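Local coordinates for protein diaminopimelate decarboxylase (Helicobacter pylori, PDB 2QGH) that probably catalyses the pyridoxal-phosphate-dependent decarboxylation of meso-diaminopimelate to L-lysine, the last step of bacterial lysine biosynthesis, at residues Phe188-Ala191 and Phe196-Pro199; Glu131-Leu136 and Glu181-Glu186. All blocks are in the same frame, centred on the assembly; numbering follows the deposited sequence.

Contact 1: Phe188-Ala191 and Phe196-Pro199; sequences FLWA and FLEP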
ATOM      1  N   PHE A 188     -25.752 -23.431   9.413  1.00 26.19           N
ATOM      2  CA  PHE A 188     -25.967 -24.527   8.480  1.00 27.96           C
ATOM      3  C   PHE A 188     -27.418 -25.000   8.494  1.00 28.10           C
ATOM      4  O   PHE A 188     -28.046 -25.142   7.443  1.00 28.07           O
ATOM      5  CB  PHE A 188     -25.048 -25.702   8.823  1.00 27.48           C
ATOM      6  CG  PHE A 188     -23.805 -25.766   7.987  1.00 27.82           C
ATOM      7  CD1 PHE A 188     -22.557 -25.507   8.547  1.00 27.67           C
ATOM      8  CD2 PHE A 188     -23.878 -26.108   6.639  1.00 28.36           C
ATOM      9  CE1 PHE A 188     -21.399 -25.591   7.777  1.00 29.18           C
ATOM     10  CE2 PHE A 188     -22.727 -26.196   5.858  1.00 28.57           C
ATOM     11  CZ  PHE A 188     -21.487 -25.939   6.426  1.00 28.87           C
ATOM     12  N   LEU A 189     -27.943 -25.260   9.686  1.00 27.51           N
ATOM     13  CA  LEU A 189     -29.321 -25.715   9.811  1.00 29.57           C
ATOM     14  C   LEU A 189     -30.227 -24.696   9.136  1.00 28.18           C
ATOM     15  O   LEU A 189     -31.190 -25.053   8.462  1.00 28.62           O
ATOM     16  CB  LEU A 189     -29.698 -25.867  11.290  1.00 29.87           C
ATOM     17  CG  LEU A 189     -28.887 -26.927  12.042  1.00 32.53           C
ATOM     18  CD1 LEU A 189     -29.225 -26.908  13.525  1.00 31.34           C
ATOM     19  CD2 LEU A 189     -29.175 -28.291  11.436  1.00 31.59           C
ATOM     20  N   TRP A 190     -29.879 -23.425   9.306  1.00 28.36           N
ATOM     21  CA  TRP A 190     -30.638 -22.321   8.739  1.00 27.79           C
ATOM     22  C   TRP A 190     -30.645 -22.339   7.215  1.00 28.74           C
ATOM     23  O   TRP A 190     -31.670 -22.062   6.588  1.00 29.17           O
ATOM     24  CB  TRP A 190     -30.050 -21.005   9.216  1.00 28.73           C
ATOM     25  CG  TRP A 190     -31.057 -19.941   9.364  1.00 28.57           C
ATOM     26  CD1 TRP A 190     -31.853 -19.711  10.452  1.00 30.02           C
ATOM     27  CD2 TRP A 190     -31.388 -18.943   8.402  1.00 27.78           C
ATOM     28  NE1 TRP A 190     -32.659 -18.622  10.226  1.00 31.19           N
ATOM     29  CE2 TRP A 190     -32.394 -18.130   8.974  1.00 30.16           C
ATOM     30  CE3 TRP A 190     -30.934 -18.652   7.113  1.00 28.78           C
ATOM     31  CZ2 TRP A 190     -32.950 -17.043   8.301  1.00 30.34           C
ATOM     32  CZ3 TRP A 190     -31.483 -17.574   6.443  1.00 29.16           C
ATOM     33  CH2 TRP A 190     -32.484 -16.780   7.042  1.00 31.10           C
ATOM     34  N   ALA A 191     -29.496 -22.651   6.621  1.00 27.94           N
ATOM     35  CA  ALA A 191     -29.384 -22.700   5.169  1.00 28.60           C
ATOM     36  C   ALA A 191     -30.102 -23.932   4.625  1.00 29.14           C
ATOM     37  O   ALA A 191     -30.552 -23.942   3.483  1.00 30.02           O
ATOM     38  CB  ALA A 191     -27.912 -22.716   4.748  1.00 26.71           C
ATOM     39  N   PHE A 196     -33.870 -20.979  -0.498  1.00 26.81           N
ATOM     40  CA  PHE A 196     -32.992 -20.200  -1.354  1.00 26.82           C
ATOM     41  C   PHE A 196     -31.513 -20.342  -1.036  1.00 26.64           C
ATOM     42  O   PHE A 196     -30.682 -19.597  -1.555  1.00 28.21           O
ATOM     43  CB  PHE A 196     -33.427 -18.736  -1.312  1.00 26.99           C
ATOM     44  CG  PHE A 196     -34.895 -18.556  -1.543  1.00 27.28           C
ATOM     45  CD1 PHE A 196     -35.786 -18.567  -0.473  1.00 26.78           C
ATOM     46  CD2 PHE A 196     -35.397 -18.453  -2.838  1.00 27.03           C
ATOM     47  CE1 PHE A 196     -37.162 -18.480  -0.688  1.00 28.16           C
ATOM     48  CE2 PHE A 196     -36.769 -18.367  -3.066  1.00 27.26           C
ATOM     49  CZ  PHE A 196     -37.654 -18.380  -1.990  1.00 27.59           C
ATOM     50  N   LEU A 197     -31.189 -21.307  -0.189  1.00 25.98           N
ATOM     51  CA  LEU A 197     -29.809 -21.566   0.171  1.00 27.38           C
ATOM     52  C   LEU A 197     -29.590 -23.059   0.060  1.00 27.01           C
ATOM     53  O   LEU A 197     -30.505 -23.839   0.284  1.00 29.02           O
ATOM     54  CB  LEU A 197     -29.519 -21.105   1.601  1.00 27.16           C
ATOM     55  CG  LEU A 197     -29.678 -19.607   1.870  1.00 27.90           C
ATOM     56  CD1 LEU A 197     -29.457 -19.335   3.350  1.00 27.33           C
ATOM     57  CD2 LEU A 197     -28.695 -18.820   1.023  1.00 25.94           C
ATOM     58  N   GLU A 198     -28.377 -23.450  -0.297  1.00 28.06           N
ATOM     59  CA  GLU A 198     -28.030 -24.855  -0.431  1.00 25.99           C
ATOM     60  C   GLU A 198     -26.608 -25.040   0.085  1.00 24.63           C
ATOM     61  O   GLU A 198     -25.639 -24.853  -0.652  1.00 24.51           O
ATOM     62  CB  GLU A 198     -28.135 -25.279  -1.900  1.00 26.91           C
ATOM     63  CG  GLU A 198     -27.680 -26.704  -2.191  1.00 32.37           C
ATOM     64  CD  GLU A 198     -27.871 -27.094  -3.654  1.00 36.72           C
ATOM     65  OE1 GLU A 198     -27.502 -26.294  -4.543  1.00 40.74           O
ATOM     66  OE2 GLU A 198     -28.386 -28.204  -3.919  1.00 40.73           O
ATOM     67  N   PRO A 199     -26.464 -25.398   1.373  1.00 23.32           N
ATOM     68  CA  PRO A 199     -25.134 -25.598   1.955  1.00 22.52           C
ATOM     69  C   PRO A 199     -24.483 -26.822   1.330  1.00 23.06           C
ATOM     70  O   PRO A 199     -24.994 -27.934   1.456  1.00 25.06           O
ATOM     71  CB  PRO A 199     -25.435 -25.782   3.442  1.00 22.42           C
ATOM     72  CG  PRO A 199     -26.763 -26.474   3.422  1.00 21.00           C
ATOM     73  CD  PRO A 199     -27.520 -25.703   2.357  1.00 21.82           C
TER
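Both aromatic rings of Phe188-Ala191 meet the strand segment with their edges. At the Phe188 ring the pyrrolidine of Pro199 arrives near the ring plane, where Phe188 CD2 lies 3.6 Å from Pro199 CB, and the two side chains run past each other in opposite directions. The indole of Trp190 likewise offers a rim, its CZ3 4.1 Å from Leu197 CD1, while one indole face receives the edge of the Phe133 ring. Between the rings the small side chain of Ala191 points toward the strand and fits between two neighbours, with Ala191 CB 3.9 Å from Leu197 CB and 3.8 Å from Pro199 CD. Leu197 sets its CG anti to its own carbonyl carbon (chi1 -63°), which brings CD1 to 3.8 Å from Ala191 CA. No hydrogen bond joins the segments; the carbonyl oxygens of Ala191 and Leu197 are both acceptors, and that of Leu197 accepts from Lys149 instead. The packing is apolar and lies where helix 181-193 of the (beta/alpha)8 barrel leads by a short loop into the sixth barrel strand. Ile152 and Ile154 of strand 150-155 touch Pro199 and Phe188, Ile235 reaches both, and helix 133-146 covers Trp190 and Leu197.

Contact 2: Glu131-Leu136 and Glu181-Glu186; sequences ESFMEL and EKEALE
The nearest CA atoms, of Phe133 and Glu183, are 8.2 Å apart, so side chains and one water bridge the gap at the start of helix 133-146. Phe133 reaches across with CG anti to its backbone N (chi1 -153°), presenting its ring edge to two carboxylates. Glu183, bent at chi2, lays OE1 near the ring plane, 3.6 Å from Phe133 CB and equally close to CD1. Glu186 is extended instead, and its CD lies in the plane of the ring 4.0 Å from Phe133 CE1. The oxygens lie near the ring plane, at its weakly electropositive C-H edge rather than over the pi cloud; each carboxylate is turned nearly perpendicular to the ring (88° for Glu183). The water accepts from Phe133 N and donates to Glu183 OE1 at 3.1 Å, tying the carboxylate to the first turn of the helix, whose dipole would probably favour a negative group there. These are adjacent outer helices of the (beta/alpha)8 barrel that carries pyridoxal phosphate in this fold type III decarboxylase family. Ser132 is the N-cap of helix 133-146: its OG accepts from Glu135 N at 3.0 Å. Glu135 folds back in turn, OE1 taking the N-H of Glu131 at 2.7 Å, on the syn side but 27° out of the carboxylate plane, while OE2 forms a salt bridge with Lys112. On the subunit side, Glu131 O accepts from Lys299 of the second subunit, whose Tyr297 packs on Glu135.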
ATOM      1  N   GLU A 131     -19.078 -15.640   5.810  1.00 19.76           N
ATOM      2  CA  GLU A 131     -18.327 -15.460   7.037  1.00 20.91           C
ATOM      3  C   GLU A 131     -19.172 -14.968   8.210  1.00 21.16           C
ATOM      4  O   GLU A 131     -18.680 -14.885   9.332  1.00 20.73           O
ATOM      5  CB  GLU A 131     -17.171 -14.492   6.776  1.00 21.26           C
ATOM      6  CG  GLU A 131     -16.412 -14.774   5.482  1.00 22.49           C
ATOM      7  CD  GLU A 131     -14.939 -15.077   5.705  1.00 22.93           C
ATOM      8  OE1 GLU A 131     -14.198 -15.182   4.706  1.00 23.07           O
ATOM      9  OE2 GLU A 131     -14.526 -15.214   6.877  1.00 21.71           O
ATOM     10  N   SER A 132     -20.434 -14.631   7.957  1.00 22.32           N
ATOM     11  CA  SER A 132     -21.303 -14.167   9.036  1.00 23.78           C
ATOM     12  C   SER A 132     -22.743 -14.612   8.827  1.00 24.21           C
ATOM     13  O   SER A 132     -23.167 -14.862   7.704  1.00 26.27           O
ATOM     14  CB  SER A 132     -21.246 -12.634   9.162  1.00 23.62           C
ATOM     15  OG  SER A 132     -21.938 -11.986   8.104  1.00 25.86           O
ATOM     16  N   PHE A 133     -23.499 -14.714   9.913  1.00 25.39           N
ATOM     17  CA  PHE A 133     -24.888 -15.121   9.809  1.00 25.67           C
ATOM     18  C   PHE A 133     -25.679 -14.040   9.071  1.00 25.25           C
ATOM     19  O   PHE A 133     -26.586 -14.353   8.303  1.00 24.69           O
ATOM     20  CB  PHE A 133     -25.474 -15.360  11.207  1.00 27.15           C
ATOM     21  CG  PHE A 133     -26.612 -16.354  11.240  1.00 28.88           C
ATOM     22  CD1 PHE A 133     -26.940 -17.009  12.426  1.00 31.26           C
ATOM     23  CD2 PHE A 133     -27.345 -16.651  10.093  1.00 29.79           C
ATOM     24  CE1 PHE A 133     -27.977 -17.950  12.466  1.00 31.45           C
ATOM     25  CE2 PHE A 133     -28.383 -17.590  10.125  1.00 29.09           C
ATOM     26  CZ  PHE A 133     -28.696 -18.239  11.312  1.00 29.65           C
ATOM     27  N   MET A 134     -25.326 -12.775   9.293  1.00 25.11           N
ATOM     28  CA  MET A 134     -26.013 -11.670   8.629  1.00 24.55           C
ATOM     29  C   MET A 134     -25.737 -11.698   7.126  1.00 23.73           C
ATOM     30  O   MET A 134     -26.555 -11.251   6.331  1.00 24.14           O
ATOM     31  CB  MET A 134     -25.585 -10.316   9.222  1.00 27.08           C
ATOM     32  CG  MET A 134     -26.468  -9.143   8.765  1.00 30.55           C
ATOM     33  SD  MET A 134     -26.043  -7.502   9.446  1.00 37.50           S
ATOM     34  CE  MET A 134     -26.429  -7.768  11.226  1.00 33.71           C
ATOM     35  N   GLU A 135     -24.578 -12.222   6.735  1.00 23.62           N
ATOM     36  CA  GLU A 135     -24.241 -12.326   5.318  1.00 21.87           C
ATOM     37  C   GLU A 135     -25.132 -13.404   4.704  1.00 20.78           C
ATOM     38  O   GLU A 135     -25.626 -13.260   3.594  1.00 20.58           O
ATOM     39  CB  GLU A 135     -22.777 -12.741   5.130  1.00 22.04           C
ATOM     40  CG  GLU A 135     -22.282 -12.626   3.690  1.00 21.12           C
ATOM     41  CD  GLU A 135     -21.114 -13.560   3.387  1.00 22.41           C
ATOM     42  OE1 GLU A 135     -20.289 -13.800   4.295  1.00 18.24           O
ATOM     43  OE2 GLU A 135     -21.016 -14.044   2.234  1.00 20.21           O
ATOM     44  N   LEU A 136     -25.315 -14.495   5.438  1.00 20.72           N
ATOM     45  CA  LEU A 136     -26.136 -15.605   4.982  1.00 20.25           C
ATOM     46  C   LEU A 136     -27.576 -15.153   4.739  1.00 21.29           C
ATOM     47  O   LEU A 136     -28.202 -15.547   3.755  1.00 21.35           O
ATOM     48  CB  LEU A 136     -26.112 -16.731   6.020  1.00 19.99           C
ATOM     49  CG  LEU A 136     -26.662 -18.096   5.594  1.00 18.74           C
ATOM     50  CD1 LEU A 136     -25.726 -18.745   4.577  1.00 19.00           C
ATOM     51  CD2 LEU A 136     -26.804 -18.988   6.821  1.00 19.20           C
ATOM     52  N   GLU A 181     -17.831 -23.123  16.012  1.00 28.61           N
ATOM     53  CA  GLU A 181     -18.621 -24.313  15.715  1.00 30.77           C
ATOM     54  C   GLU A 181     -20.110 -24.193  16.031  1.00 30.99           C
ATOM     55  O   GLU A 181     -20.952 -24.521  15.199  1.00 31.03           O
ATOM     56  CB  GLU A 181     -18.060 -25.519  16.462  1.00 32.09           C
ATOM     57  CG  GLU A 181     -18.646 -26.831  15.994  1.00 34.51           C
ATOM     58  CD  GLU A 181     -18.221 -27.984  16.861  1.00 34.74           C
ATOM     59  OE1 GLU A 181     -17.002 -28.200  17.024  1.00 36.68           O
ATOM     60  OE2 GLU A 181     -19.112 -28.673  17.384  1.00 38.14           O
ATOM     61  N   LYS A 182     -20.436 -23.734  17.233  1.00 31.50           N
ATOM     62  CA  LYS A 182     -21.831 -23.600  17.627  1.00 32.55           C
ATOM     63  C   LYS A 182     -22.601 -22.731  16.636  1.00 31.59           C
ATOM     64  O   LYS A 182     -23.625 -23.149  16.094  1.00 30.20           O
ATOM     65  CB  LYS A 182     -21.931 -22.994  19.029  1.00 34.65           C
ATOM     66  CG  LYS A 182     -21.155 -23.741  20.112  1.00 40.11           C
ATOM     67  CD  LYS A 182     -21.684 -25.164  20.353  1.00 42.41           C
ATOM     68  CE  LYS A 182     -20.925 -26.210  19.547  1.00 42.30           C
ATOM     69  NZ  LYS A 182     -19.483 -26.269  19.943  1.00 43.29           N
ATOM     70  N   GLU A 183     -22.104 -21.520  16.403  1.00 31.30           N
ATOM     71  CA  GLU A 183     -22.749 -20.593  15.484  1.00 31.54           C
ATOM     72  C   GLU A 183     -22.849 -21.178  14.078  1.00 31.08           C
ATOM     73  O   GLU A 183     -23.848 -20.986  13.388  1.00 31.41           O
ATOM     74  CB  GLU A 183     -21.973 -19.278  15.433  1.00 33.30           C
ATOM     75  CG  GLU A 183     -22.494 -18.286  14.397  1.00 36.86           C
ATOM     76  CD  GLU A 183     -23.415 -17.244  14.980  1.00 38.07           C
ATOM     77  OE1 GLU A 183     -23.882 -16.360  14.226  1.00 39.09           O
ATOM     78  OE2 GLU A 183     -23.669 -17.305  16.196  1.00 41.26           O
ATOM     79  N   ALA A 184     -21.807 -21.884  13.655  1.00 30.17           N
ATOM     80  CA  ALA A 184     -21.786 -22.484  12.329  1.00 30.55           C
ATOM     81  C   ALA A 184     -22.872 -23.546  12.211  1.00 30.98           C
ATOM     82  O   ALA A 184     -23.583 -23.614  11.206  1.00 30.26           O
ATOM     83  CB  ALA A 184     -20.426 -23.098  12.055  1.00 29.11           C
ATOM     84  N   LEU A 185     -22.987 -24.376  13.240  1.00 31.53           N
ATOM     85  CA  LEU A 185     -23.992 -25.428  13.255  1.00 31.89           C
ATOM     86  C   LEU A 185     -25.359 -24.809  13.048  1.00 30.34           C
ATOM     87  O   LEU A 185     -26.174 -25.322  12.289  1.00 31.84           O
ATOM     88  CB  LEU A 185     -23.962 -26.186  14.584  1.00 33.97           C
ATOM     89  CG  LEU A 185     -22.781 -27.150  14.765  1.00 36.30           C
ATOM     90  CD1 LEU A 185     -22.718 -27.643  16.201  1.00 37.79           C
ATOM     91  CD2 LEU A 185     -22.930 -28.316  13.801  1.00 37.00           C
ATOM     92  N   GLU A 186     -25.596 -23.692  13.718  1.00 28.84           N
ATOM     93  CA  GLU A 186     -26.870 -23.007  13.610  1.00 29.17           C
ATOM     94  C   GLU A 186     -27.068 -22.441  12.202  1.00 28.44           C
ATOM     95  O   GLU A 186     -28.135 -22.596  11.607  1.00 29.13           O
ATOM     96  CB  GLU A 186     -26.947 -21.891  14.655  1.00 30.11           C
ATOM     97  CG  GLU A 186     -28.306 -21.223  14.731  1.00 33.89           C
ATOM     98  CD  GLU A 186     -28.368 -20.124  15.776  1.00 34.95           C
ATOM     99  OE1 GLU A 186     -29.413 -19.440  15.843  1.00 33.55           O
ATOM    100  OE2 GLU A 186     -27.376 -19.943  16.524  1.00 35.75           O
TER
HETATM  101  O   HOH W   1     -22.415 -14.151  12.570  1.00 32.36           O

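Overall arrangement
Followed from the N terminus, the chain leaves barrel strand 127-130 and enters helix 133-146 at Glu131-Leu136, passes through strand 150-155, and comes back alongside that helix as helix 181-193, where Glu181-Glu186 closes contact 2 after a long excursion. Contact 1 then follows in series: the same helix 181-193 runs on through Phe188-Ala191 and turns at once into strand 197-203, closing a short loop. Neither contact encloses the other. Their centres are about 10 Å apart, and they touch where Trp190 meets Phe133 and Leu197 packs on Leu136. Helix 181-193 is therefore packed against the neighbouring outer helix 133-146 on one flank and against the sixth strand of the barrel wall on its inner side.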